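Long-range contacts in sulfate adenylyltransferase, adenylylsulfate kinase (Thiobacillus denitrificans, PDB 3CR8), which catalyses phosphorylation of adenosine 5'-phosphosulfate by ATP to 3'-phosphoadenylyl sulfate, in a hexamer whose sulfurylase-like part lacks ATP sulfurylase activity: residues A149-L154 / R254-S259; F370-T375 / V471-A476. One frame throughout, in Å; residues are numbered along the deposited sequence.

Overall arrangement
Both contacts are buried, but they belong to different parts of the chain, with centres about 53 Å apart on opposite sides of its centre. Contact 1, in the ATP-sulfurylase region, joins the start of helix 151-160 to the end of helix 244-256. Contact 2, in the APS kinase region, pairs strands 370-376 and 469-475 inside a parallel sheet. They share no element and follow one another along the chain. Their chemistry differs with place: contact 1 rests on an aromatic ring and a proline, its polar groups served within each helix end or by residues outside, whereas contact 2 is a backbone ladder with an apolar face and a more polar one.

Contact 1 of 2, residues A149-L154 / R254-S259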
# COMPACT_ATOMS: atom_id res chain seq x y z
N ALA A 149 -21.49 27.30 -20.62
CA ALA A 149 -21.73 27.66 -22.02
C ALA A 149 -23.15 28.14 -22.28
O ALA A 149 -24.11 27.72 -21.66
CB ALA A 149 -21.39 26.53 -22.94
N THR A 150 -23.28 29.05 -23.22
CA THR A 150 -24.59 29.47 -23.64
C THR A 150 -25.05 28.41 -24.63
O THR A 150 -24.23 27.66 -25.15
CB THR A 150 -24.54 30.85 -24.34
OG1 THR A 150 -23.56 30.82 -25.40
CG2 THR A 150 -24.18 31.96 -23.34
N PRO A 151 -26.35 28.33 -24.89
CA PRO A 151 -26.70 27.40 -25.94
C PRO A 151 -25.84 27.60 -27.20
O PRO A 151 -25.39 26.59 -27.78
CB PRO A 151 -28.17 27.72 -26.17
CG PRO A 151 -28.67 28.03 -24.87
CD PRO A 151 -27.55 28.89 -24.27
N ALA A 152 -25.61 28.84 -27.62
CA ALA A 152 -24.77 29.06 -28.82
C ALA A 152 -23.32 28.57 -28.63
O ALA A 152 -22.76 27.90 -29.52
CB ALA A 152 -24.80 30.49 -29.29
N GLU A 153 -22.73 28.89 -27.49
CA GLU A 153 -21.37 28.44 -27.20
C GLU A 153 -21.30 26.91 -27.22
O GLU A 153 -20.38 26.33 -27.82
CB GLU A 153 -20.90 28.99 -25.86
CG GLU A 153 -20.42 30.42 -25.91
CD GLU A 153 -20.32 31.05 -24.53
OE1 GLU A 153 -20.54 30.31 -23.52
OE2 GLU A 153 -20.02 32.27 -24.46
N LEU A 154 -22.26 26.27 -26.56
CA LEU A 154 -22.27 24.81 -26.50
C LEU A 154 -22.37 24.23 -27.89
O LEU A 154 -21.56 23.39 -28.25
CB LEU A 154 -23.41 24.25 -25.64
CG LEU A 154 -23.00 23.15 -24.67
CD1 LEU A 154 -24.21 22.40 -24.18
CD2 LEU A 154 -22.00 22.21 -25.28
N ARG A 254 -33.15 20.68 -26.27
CA ARG A 254 -33.10 20.90 -27.69
C ARG A 254 -32.36 22.17 -28.06
O ARG A 254 -31.61 22.19 -29.03
CB ARG A 254 -34.49 20.99 -28.26
CG ARG A 254 -34.45 21.16 -29.76
CD ARG A 254 -35.79 21.43 -30.34
NE ARG A 254 -35.68 21.61 -31.77
CZ ARG A 254 -36.71 21.58 -32.59
NH1 ARG A 254 -37.92 21.37 -32.09
NH2 ARG A 254 -36.53 21.76 -33.89
N ASN A 255 -32.60 23.24 -27.31
CA ASN A 255 -31.96 24.51 -27.64
C ASN A 255 -30.46 24.48 -27.39
O ASN A 255 -29.69 25.17 -28.03
CB ASN A 255 -32.64 25.67 -26.93
CG ASN A 255 -33.97 26.04 -27.59
OD1 ASN A 255 -34.09 25.97 -28.81
ND2 ASN A 255 -34.96 26.44 -26.78
N PHE A 256 -30.03 23.61 -26.48
CA PHE A 256 -28.60 23.44 -26.25
C PHE A 256 -27.90 22.50 -27.28
O PHE A 256 -26.67 22.46 -27.38
CB PHE A 256 -28.36 22.94 -24.84
CG PHE A 256 -28.24 24.04 -23.81
CD1 PHE A 256 -27.03 24.66 -23.60
CD2 PHE A 256 -29.34 24.43 -23.04
CE1 PHE A 256 -26.91 25.65 -22.65
CE2 PHE A 256 -29.22 25.42 -22.11
CZ PHE A 256 -28.00 26.04 -21.92
N GLY A 257 -28.69 21.76 -28.05
CA GLY A 257 -28.14 20.89 -29.07
C GLY A 257 -28.50 19.42 -28.87
O GLY A 257 -28.22 18.58 -29.73
N CYS A 258 -29.12 19.09 -27.74
CA CYS A 258 -29.35 17.69 -27.44
C CYS A 258 -30.62 17.17 -28.09
O CYS A 258 -31.64 17.86 -28.11
CB CYS A 258 -29.43 17.51 -25.94
SG CYS A 258 -28.09 18.26 -25.17
N SER A 259 -30.56 15.95 -28.59
CA SER A 259 -31.74 15.32 -29.17
C SER A 259 -32.30 14.18 -28.30
O SER A 259 -33.30 13.53 -28.66
CB SER A 259 -31.45 14.84 -30.60
OG SER A 259 -30.42 13.87 -30.64
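P151 and F256 meet where the first turn of helix 151-160 abuts the last turn of helix 244-256. The main interaction is CH-pi: P151 CG sits over the centre of one face of the F256 ring, 3.6 Å from the centroid and 12° off the normal. With CG roughly anti to its own carbonyl carbon (chi1 -87°), F256 brings its ring end nearer to the proline. H197 meets the same ring edge-to-face.

Apolar and van der Waals contacts surround this pair. L154 comes in at about a right angle to the F256 side chain, its CD1 lying 3.7 Å from F256 CD1. The carbonyl of A149 approaches in the plane of the ring, with its O 3.6 Å from F256 CE1, and P151 CB rests 3.5 Å from N255 O. An alanine in place of F256 would probably open a gap beside P151 CG and leave L154 CD1 without its aromatic neighbour.

Within the segments the hydrogen bonds serve the helix ends themselves. T150 and E153 form a capping box: E153 N donates to T150 OG1 (3.0 Å, 161°), while T150 N reaches E153 OE1 from above the carboxylate plane. In the other segment, G257 closes helix 244-256 in a Schellman motif. The N255 side-chain amide is held from outside, OD1 by Y9 N and ND2 by the carbonyls of A52 and S54.

The contact brings together the helices that lead into strands 166-169 and 260-262, neighbours in the parallel sheet, away from the annotated ATP site. Between the segments the joint is made of ring and aliphatic surface; R155, one residue further along helix 151-160, adds a hydrogen bond to N255 O.

Contact 2 of 2, residues F370-T375 / V471-A476; sequences FTVFFT and VEIHVA
F374 and I473 lie side by side and point the same way, on the face of the sheet they share with V372 and V471. F374 CG is 4.0 Å from I473 CG1; the still closer approach of I473 CD1 to the ring is doubtful in the model. From the other branch of the isoleucine, CG2 meets V372 CG1 at 4.0 Å, the two side chains crossing at a slant. V475 CG2 comes to the edge of the F374 ring, 4.0 Å from CD2. Helices 380-394 and 526-540 cover this face, touching F374 with L385 and I533.

The other face is more polar. E472 runs out extended, CG opposite its own backbone N (chi1 -172°), so that its aliphatic part passes T375, with CG 3.5 Å from T375 CG2. Its carboxylate is salt-bridged to R461. T375 places OG1, not the methyl, opposite its backbone N (chi1 172°), and that hydroxyl is hydrogen-bonded to Y509. Beyond T375 the H474 ring presents its edge to T375 O, which lies in the ring plane 3.4 Å from CD2.

Between the two faces, five backbone hydrogen bonds join the parallel strands. F373 N gives to V471 O (3.0 Å, 171°) and F373 O receives I473 N; T375 N gives to I473 O, and T375 O receives V475 N at 2.8 Å. V372 bonds instead to strand 444-447, making 370-376 the central strand of the 2-3-1-4-5 sheet of a P-loop kinase. With its backbone N and O both engaged and its hydroxyl paired, T375 is firmly set just before G376, where the predicted ATP-binding P-loop begins.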
# COMPACT_ATOMS: atom_id res chain seq x y z
N PHE A 370 -20.16 21.75 15.82
CA PHE A 370 -21.36 21.81 16.61
C PHE A 370 -21.19 22.82 17.73
O PHE A 370 -20.06 23.05 18.23
CB PHE A 370 -21.67 20.46 17.21
CG PHE A 370 -20.60 19.92 18.13
CD1 PHE A 370 -19.48 19.30 17.61
CD2 PHE A 370 -20.74 19.98 19.50
CE1 PHE A 370 -18.52 18.80 18.45
CE2 PHE A 370 -19.77 19.48 20.35
CZ PHE A 370 -18.66 18.89 19.82
N THR A 371 -22.29 23.47 18.10
CA THR A 371 -22.24 24.37 19.24
C THR A 371 -22.95 23.66 20.39
O THR A 371 -23.91 22.91 20.19
CB THR A 371 -22.85 25.78 18.98
OG1 THR A 371 -24.25 25.76 19.22
CG2 THR A 371 -22.63 26.22 17.58
N VAL A 372 -22.43 23.88 21.59
CA VAL A 372 -23.08 23.41 22.80
C VAL A 372 -23.69 24.65 23.43
O VAL A 372 -22.97 25.58 23.79
CB VAL A 372 -22.07 22.81 23.80
CG1 VAL A 372 -22.68 22.71 25.16
CG2 VAL A 372 -21.59 21.45 23.34
N PHE A 373 -25.01 24.66 23.54
CA PHE A 373 -25.74 25.85 23.96
C PHE A 373 -26.38 25.63 25.33
O PHE A 373 -27.41 24.95 25.46
CB PHE A 373 -26.81 26.16 22.91
CG PHE A 373 -27.23 27.59 22.88
CD1 PHE A 373 -28.12 28.09 23.82
CD2 PHE A 373 -26.72 28.43 21.92
CE1 PHE A 373 -28.51 29.41 23.79
CE2 PHE A 373 -27.10 29.75 21.88
CZ PHE A 373 -28.00 30.24 22.82
N PHE A 374 -25.77 26.17 26.37
CA PHE A 374 -26.30 26.03 27.73
C PHE A 374 -27.44 27.01 27.96
O PHE A 374 -27.31 28.21 27.70
CB PHE A 374 -25.23 26.34 28.78
CG PHE A 374 -24.11 25.33 28.86
CD1 PHE A 374 -23.12 25.28 27.89
CD2 PHE A 374 -24.02 24.46 29.94
CE1 PHE A 374 -22.07 24.38 27.98
CE2 PHE A 374 -22.98 23.54 30.05
CZ PHE A 374 -22.01 23.50 29.05
N THR A 375 -28.56 26.53 28.48
CA THR A 375 -29.66 27.42 28.85
C THR A 375 -30.23 27.10 30.23
O THR A 375 -30.29 25.95 30.66
CB THR A 375 -30.80 27.44 27.78
OG1 THR A 375 -31.91 28.18 28.30
CG2 THR A 375 -31.23 26.01 27.41
N VAL A 471 -26.48 21.18 20.17
CA VAL A 471 -26.82 20.41 21.38
C VAL A 471 -27.21 21.35 22.52
O VAL A 471 -26.35 22.04 23.11
CB VAL A 471 -25.62 19.56 21.90
CG1 VAL A 471 -25.95 18.94 23.24
CG2 VAL A 471 -25.23 18.50 20.92
N GLU A 472 -28.50 21.39 22.86
CA GLU A 472 -28.96 22.24 23.96
C GLU A 472 -28.79 21.49 25.26
O GLU A 472 -29.17 20.32 25.37
CB GLU A 472 -30.43 22.61 23.80
CG GLU A 472 -30.91 23.65 24.80
CD GLU A 472 -32.34 24.11 24.53
OE1 GLU A 472 -33.00 23.54 23.62
OE2 GLU A 472 -32.82 25.04 25.22
N ILE A 473 -28.21 22.14 26.25
CA ILE A 473 -28.19 21.52 27.56
C ILE A 473 -28.86 22.43 28.57
O ILE A 473 -28.42 23.55 28.82
CB ILE A 473 -26.78 21.07 28.06
CG1 ILE A 473 -26.24 22.00 29.11
CG2 ILE A 473 -25.77 20.91 26.90
CD1 ILE A 473 -25.06 21.40 29.75
N HIS A 474 -29.98 21.94 29.10
CA HIS A 474 -30.79 22.72 30.03
C HIS A 474 -30.32 22.50 31.45
O HIS A 474 -30.51 21.42 32.02
CB HIS A 474 -32.26 22.33 29.91
CG HIS A 474 -33.13 22.97 30.96
ND1 HIS A 474 -34.28 22.38 31.44
CD2 HIS A 474 -32.99 24.13 31.63
CE1 HIS A 474 -34.82 23.17 32.34
NE2 HIS A 474 -34.05 24.24 32.49
N VAL A 475 -29.70 23.52 32.02
CA VAL A 475 -29.26 23.49 33.41
C VAL A 475 -30.42 23.87 34.34
O VAL A 475 -30.69 25.05 34.56
CB VAL A 475 -28.07 24.45 33.64
CG1 VAL A 475 -27.59 24.38 35.07
CG2 VAL A 475 -26.94 24.12 32.69
N ALA A 476 -31.09 22.85 34.87
CA ALA A 476 -32.28 23.05 35.70
C ALA A 476 -32.03 22.97 37.22
O ALA A 476 -32.94 23.18 38.02
CB ALA A 476 -33.38 22.07 35.27